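Local coordinates for protein phosphoribosylaminoimidazole carboxylase, ATPase subunit (Thermus thermophilus, PDB 3AW8) that probably catalyses the ATP-dependent carboxylation of 5-aminoimidazole ribonucleotide with bicarbonate to N5-carboxyaminoimidazole ribonucleotide, a step of de novo purine biosynthesis, at residues A[200-205]-A[210-215]; A[299-304]-A[351-356]. One frame throughout, in Å; residues are numbered along the deposited sequence.

In the fold
Both contacts draw on one eight-stranded antiparallel sheet, and their centres lie about 11 Å apart. Contact 1 comes first along the chain and pairs two strands of the sheet, 193-204 and 207-213, as a hairpin within the ATP-grasp region; contact 2 follows, setting helix 346-357, near the C-terminus, on a third strand, 299-306. Strands 207-213 and 299-306 are neighbours in the sheet, so the backbone of Ser211 and Ala213 in contact 1 probably bonds directly to Met302 and Ser300 in contact 2, while Leu210 packs on Val303. The sheet thus extends from the AMP pocket, reached by His203 of contact 1, to contact 2, which lies away from the annotated sites.

Contact 1: residues A[200-205]-A[210-215]; sequences ENRHWG and LSLAPA. With AMP (adenosine monophosphate), chain C.
The backbone carbonyl of Glu200 receives the N-H of Leu212, with N 2.7 Å from Glu200 O, and the CA-H of Ser211 also approaches this oxygen. In return Glu200 N donates to Leu212 O almost straight, at 171°. Two residues along, Arg202 N reaches Leu210 O at 2.8 Å, and Leu210 N answers with a bond to Arg202 O. Between these two hydrogen-bonded pairs sits the non-hydrogen-bonded pair Asn201-Ser211, which is joined through its side chains: Asn201 ND2 donates to Ser211 OG at 2.8 Å, a bent bond of 133° with the hydroxyl tilted from the amide plane. With CG set beside the backbone N (chi1 -44°), the amide swings toward the neighbouring strand, while OD1 bonds to Ser182 on strand 179-187. An alanine here would lose both bonds and is likely to leave the buried Ser211 hydroxyl without its amide partner. The two strands form a beta hairpin of the ATP-grasp fold, and His203 carries it to the nucleotide, where its CB lies 3.3 Å from O3' of the bound AMP. On the face opposite Asn201, Glu200 and Leu212 lie side by side, as do Arg202 and Leu210. Extended chains bring carboxylate and guanidinium together as a salt bridge within the strand: Arg202 NE lies 3.2 Å from Glu200 OE1, meeting it on the anti side but tilted out of the carboxylate plane, while OE1 itself lies in the guanidinium plane, at its edge. Glu200 OE2 makes a second salt bridge, to Arg179. Leu212 CD1 rests over one face of the guanidinium, 3.9 Å from Arg202 NH2, and Trp365 also touches the arginine side chain.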
loop_
_atom_site.group_PDB
_atom_site.type_symbol
_atom_site.label_atom_id
_atom_site.label_comp_id
_atom_site.label_asym_id
_atom_site.label_seq_id
_atom_site.Cartn_x
_atom_site.Cartn_y
_atom_site.Cartn_z
ATOM N N GLU A 200 17.593 13.612 3.657
ATOM C CA GLU A 200 18.965 13.455 4.109
ATOM C C GLU A 200 19.299 11.972 4.124
ATOM O O GLU A 200 18.629 11.180 4.796
ATOM C CB GLU A 200 19.150 14.039 5.507
ATOM C CG GLU A 200 20.450 13.606 6.155
ATOM C CD GLU A 200 20.717 14.299 7.463
ATOM O OE1 GLU A 200 21.563 13.783 8.231
ATOM O OE2 GLU A 200 20.092 15.358 7.715
ATOM N N ASN A 201 20.339 11.595 3.390
ATOM C CA ASN A 201 20.730 10.192 3.310
ATOM C C ASN A 201 22.079 9.940 3.960
ATOM O O ASN A 201 23.015 10.708 3.776
ATOM C CB ASN A 201 20.768 9.757 1.842
ATOM C CG ASN A 201 19.576 10.267 1.060
ATOM O OD1 ASN A 201 19.728 10.951 0.045
ATOM N ND2 ASN A 201 18.376 9.949 1.541
ATOM N N ARG A 202 22.174 8.864 4.729
ATOM C CA ARG A 202 23.421 8.526 5.389
ATOM C C ARG A 202 23.901 7.184 4.906
ATOM O O ARG A 202 23.177 6.192 4.982
ATOM C CB ARG A 202 23.240 8.479 6.902
ATOM C CG ARG A 202 22.819 9.794 7.488
ATOM C CD ARG A 202 22.838 9.721 8.985
ATOM N NE ARG A 202 22.425 10.988 9.565
ATOM C CZ ARG A 202 22.201 11.166 10.860
ATOM N NH1 ARG A 202 22.355 10.149 11.702
ATOM N NH2 ARG A 202 21.818 12.353 11.304
ATOM N N HIS A 203 25.131 7.158 4.416
ATOM C CA HIS A 203 25.711 5.937 3.903
ATOM C C HIS A 203 26.761 5.426 4.862
ATOM O O HIS A 203 27.317 6.188 5.649
ATOM C CB HIS A 203 26.353 6.201 2.543
ATOM C CG HIS A 203 25.415 6.802 1.544
ATOM N ND1 HIS A 203 24.496 6.053 0.840
ATOM C CD2 HIS A 203 25.216 8.089 1.173
ATOM C CE1 HIS A 203 23.770 6.855 0.081
ATOM N NE2 HIS A 203 24.186 8.095 0.265
ATOM N N TRP A 204 27.023 4.129 4.786
ATOM C CA TRP A 204 28.019 3.501 5.619
ATOM C C TRP A 204 28.416 2.211 4.924
ATOM O O TRP A 204 27.567 1.356 4.650
ATOM C CB TRP A 204 27.444 3.219 7.012
ATOM C CG TRP A 204 28.475 2.842 8.047
ATOM C CD1 TRP A 204 28.852 1.578 8.417
ATOM C CD2 TRP A 204 29.250 3.742 8.850
ATOM N NE1 TRP A 204 29.812 1.637 9.406
ATOM C CE2 TRP A 204 30.074 2.954 9.690
ATOM C CE3 TRP A 204 29.330 5.139 8.943
ATOM C CZ2 TRP A 204 30.961 3.517 10.609
ATOM C CZ3 TRP A 204 30.214 5.701 9.857
ATOM C CH2 TRP A 204 31.017 4.889 10.679
ATOM N N GLY A 205 29.707 2.080 4.629
ATOM C CA GLY A 205 30.192 0.890 3.957
ATOM C C GLY A 205 29.788 0.902 2.493
ATOM O O GLY A 205 29.729 -0.146 1.839
ATOM N N LEU A 210 20.395 5.037 6.182
ATOM C CA LEU A 210 19.277 5.764 6.751
ATOM C C LEU A 210 18.895 6.998 5.953
ATOM O O LEU A 210 19.761 7.704 5.434
ATOM C CB LEU A 210 19.630 6.195 8.178
ATOM C CG LEU A 210 18.555 6.955 8.955
ATOM C CD1 LEU A 210 17.666 5.951 9.681
ATOM C CD2 LEU A 210 19.204 7.907 9.953
ATOM N N SER A 211 17.594 7.266 5.876
ATOM C CA SER A 211 17.089 8.436 5.165
ATOM C C SER A 211 16.139 9.233 6.061
ATOM O O SER A 211 15.188 8.679 6.625
ATOM C CB SER A 211 16.362 8.023 3.875
ATOM O OG SER A 211 17.272 7.743 2.824
ATOM N N LEU A 212 16.402 10.529 6.198
ATOM C CA LEU A 212 15.565 11.381 7.026
ATOM C C LEU A 212 14.797 12.357 6.147
ATOM O O LEU A 212 15.391 13.143 5.406
ATOM C CB LEU A 212 16.427 12.130 8.048
ATOM C CG LEU A 212 17.120 11.173 9.026
ATOM C CD1 LEU A 212 18.196 11.891 9.837
ATOM C CD2 LEU A 212 16.070 10.561 9.929
ATOM N N ALA A 213 13.472 12.295 6.228
ATOM C CA ALA A 213 12.616 13.163 5.431
ATOM C C ALA A 213 11.519 13.814 6.268
ATOM O O ALA A 213 10.883 13.157 7.091
ATOM C CB ALA A 213 11.990 12.366 4.285
ATOM N N PRO A 214 11.299 15.125 6.078
ATOM C CA PRO A 214 12.043 15.966 5.135
ATOM C C PRO A 214 13.465 16.145 5.654
ATOM O O PRO A 214 13.733 15.856 6.819
ATOM C CB PRO A 214 11.262 17.275 5.154
ATOM C CG PRO A 214 9.871 16.833 5.474
ATOM C CD PRO A 214 10.105 15.832 6.566
ATOM N N ALA A 215 14.381 16.606 4.811
ATOM C CA ALA A 215 15.751 16.806 5.268
ATOM C C ALA A 215 15.715 17.724 6.493
ATOM O O ALA A 215 15.268 18.872 6.415
ATOM C CB ALA A 215 16.592 17.426 4.163
HETATM P P AMP C . 28.900 6.013 -5.276
HETATM O O1P AMP C . 27.439 5.737 -5.245
HETATM O O2P AMP C . 29.151 7.537 -5.754
HETATM O O3P AMP C . 29.615 4.999 -6.302
HETATM O "O5'" AMP C . 29.534 5.791 -3.795
HETATM C "C5'" AMP C . 28.924 6.728 -2.888
HETATM C "C4'" AMP C . 29.697 6.739 -1.555
HETATM O "O4'" AMP C . 31.061 7.246 -1.731
HETATM C "C3'" AMP C . 29.012 7.636 -0.508
HETATM O "O3'" AMP C . 29.029 7.004 0.779
HETATM C "C2'" AMP C . 29.807 8.948 -0.530
HETATM O "O2'" AMP C . 29.907 9.516 0.783
HETATM C "C1'" AMP C . 31.188 8.571 -1.114
HETATM N N9 AMP C . 31.624 9.573 -2.118
HETATM C C8 AMP C . 31.378 9.543 -3.469
HETATM N N7 AMP C . 31.906 10.578 -4.053
HETATM C C5 AMP C . 32.525 11.344 -3.132
HETATM C C6 AMP C . 33.258 12.562 -3.166
HETATM N N6 AMP C . 33.461 13.228 -4.362
HETATM N N1 AMP C . 33.752 13.057 -2.007
HETATM C C2 AMP C . 33.567 12.427 -0.838
HETATM N N3 AMP C . 32.885 11.279 -0.765
HETATM C C4 AMP C . 32.353 10.710 -1.869
#

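Contact 2: residues A[299-304]-A[351-356]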
loop_
_atom_site.group_PDB
_atom_site.type_symbol
_atom_site.label_atom_id
_atom_site.label_comp_id
_atom_site.label_asym_id
_atom_site.label_seq_id
_atom_site.Cartn_x
_atom_site.Cartn_y
_atom_site.Cartn_z
ATOM N N GLN A 299 6.880 13.237 9.776
ATOM C CA GLN A 299 8.302 12.986 9.579
ATOM C C GLN A 299 8.616 11.505 9.449
ATOM O O GLN A 299 8.050 10.671 10.151
ATOM C CB GLN A 299 9.098 13.542 10.749
ATOM C CG GLN A 299 9.346 15.019 10.716
ATOM C CD GLN A 299 10.048 15.460 11.975
ATOM O OE1 GLN A 299 9.466 15.422 13.061
ATOM N NE2 GLN A 299 11.314 15.858 11.848
ATOM N N SER A 300 9.552 11.180 8.569
ATOM C CA SER A 300 9.904 9.792 8.358
ATOM C C SER A 300 11.384 9.515 8.475
ATOM O O SER A 300 12.220 10.385 8.238
ATOM C CB SER A 300 9.429 9.345 6.981
ATOM O OG SER A 300 8.035 9.508 6.861
ATOM N N ALA A 301 11.686 8.281 8.845
ATOM C CA ALA A 301 13.045 7.805 8.965
ATOM C C ALA A 301 13.000 6.473 8.227
ATOM O O ALA A 301 12.212 5.583 8.567
ATOM C CB ALA A 301 13.418 7.595 10.425
ATOM N N MET A 302 13.835 6.355 7.204
ATOM C CA MET A 302 13.892 5.154 6.386
ATOM C C MET A 302 15.154 4.386 6.761
ATOM O O MET A 302 16.261 4.881 6.545
ATOM C CB MET A 302 13.930 5.584 4.907
ATOM C CG MET A 302 13.589 4.524 3.860
ATOM S SD MET A 302 14.823 3.234 3.644
ATOM C CE MET A 302 16.286 4.225 3.217
ATOM N N VAL A 303 15.017 3.200 7.343
ATOM C CA VAL A 303 16.222 2.446 7.674
ATOM C C VAL A 303 16.283 1.164 6.843
ATOM O O VAL A 303 15.383 0.329 6.893
ATOM C CB VAL A 303 16.347 2.121 9.228
ATOM C CG1 VAL A 303 15.767 3.249 10.051
ATOM C CG2 VAL A 303 15.675 0.809 9.582
ATOM N N ASN A 304 17.340 1.030 6.050
ATOM C CA ASN A 304 17.511 -0.151 5.220
ATOM C C ASN A 304 17.833 -1.385 6.037
ATOM O O ASN A 304 18.444 -1.298 7.102
ATOM C CB ASN A 304 18.639 0.045 4.204
ATOM C CG ASN A 304 18.172 0.714 2.928
ATOM O OD1 ASN A 304 16.976 0.750 2.632
ATOM N ND2 ASN A 304 19.116 1.233 2.155
ATOM N N GLU A 351 12.680 9.029 19.047
ATOM C CA GLU A 351 12.536 8.038 20.107
ATOM C C GLU A 351 12.313 6.646 19.528
ATOM O O GLU A 351 12.808 5.648 20.060
ATOM C CB GLU A 351 11.374 8.434 21.017
ATOM C CG GLU A 351 11.493 7.939 22.458
ATOM C CD GLU A 351 10.826 8.890 23.457
ATOM O OE1 GLU A 351 9.605 9.143 23.327
ATOM O OE2 GLU A 351 11.526 9.388 24.370
ATOM N N GLY A 352 11.559 6.582 18.434
ATOM C CA GLY A 352 11.305 5.305 17.790
ATOM C C GLY A 352 12.563 4.823 17.089
ATOM O O GLY A 352 12.896 3.634 17.116
ATOM N N LEU A 353 13.264 5.761 16.459
ATOM C CA LEU A 353 14.503 5.453 15.758
ATOM C C LEU A 353 15.482 4.795 16.737
ATOM O O LEU A 353 16.274 3.923 16.356
ATOM C CB LEU A 353 15.107 6.736 15.189
ATOM C CG LEU A 353 15.472 6.746 13.701
ATOM C CD1 LEU A 353 15.949 8.138 13.313
ATOM C CD2 LEU A 353 16.546 5.707 13.412
ATOM N N ALA A 354 15.414 5.216 17.999
ATOM C CA ALA A 354 16.269 4.668 19.048
ATOM C C ALA A 354 15.930 3.191 19.256
ATOM O O ALA A 354 16.817 2.347 19.411
ATOM C CB ALA A 354 16.058 5.440 20.338
ATOM N N ARG A 355 14.634 2.895 19.254
ATOM C CA ARG A 355 14.136 1.535 19.432
ATOM C C ARG A 355 14.561 0.615 18.296
ATOM O O ARG A 355 14.956 -0.531 18.524
ATOM C CB ARG A 355 12.615 1.551 19.508
ATOM C CG ARG A 355 12.073 2.086 20.801
ATOM C CD ARG A 355 12.015 0.987 21.835
ATOM N NE ARG A 355 10.940 0.022 21.584
ATOM C CZ ARG A 355 9.654 0.343 21.427
ATOM N NH1 ARG A 355 9.271 1.614 21.481
ATOM N NH2 ARG A 355 8.742 -0.609 21.252
ATOM N N LEU A 356 14.467 1.120 17.070
ATOM C CA LEU A 356 14.833 0.339 15.898
ATOM C C LEU A 356 16.347 0.161 15.724
ATOM O O LEU A 356 16.796 -0.893 15.271
ATOM C CB LEU A 356 14.224 0.973 14.639
ATOM C CG LEU A 356 12.691 0.982 14.570
ATOM C CD1 LEU A 356 12.231 1.821 13.401
ATOM C CD2 LEU A 356 12.165 -0.434 14.465
#
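Helix 346-357, near the C-terminus, packs against strand 299-306 of the large antiparallel sheet, and in this contact the link is made chiefly by one leucine. The side chain of Leu353 reaches across from the helix with its branched end: CD1 approaches Ala301 CB at 3.9 Å, with CG of the same leucine 4.0 Å from that methyl. The other branch, CD2, lies 4.2 Å from Val303 CG1. Ala301 and Val303, two residues apart on the strand, both point toward the helix, so the leucine fork meets them with one methyl each. No hydrogen bond crosses the contact, and all three touching residues are buried. The helix comes nearest at the small Ala301, whose CA lies 7.3 Å from Leu353 CA, whereas Val303 and Leu356 stand farther apart, 8.6 Å between CA atoms. Leu353 also touches Leu210 on the adjoining strand 207-213 and Trp365 of the C-terminal tail, while Leu356, one turn on, touches Ile339 on the strand flanking 299-306 on its other side. A helix laid on one face of an antiparallel sheet through apolar side chains is helix-on-sheet packing, here in the C-terminal part of this PurK protein.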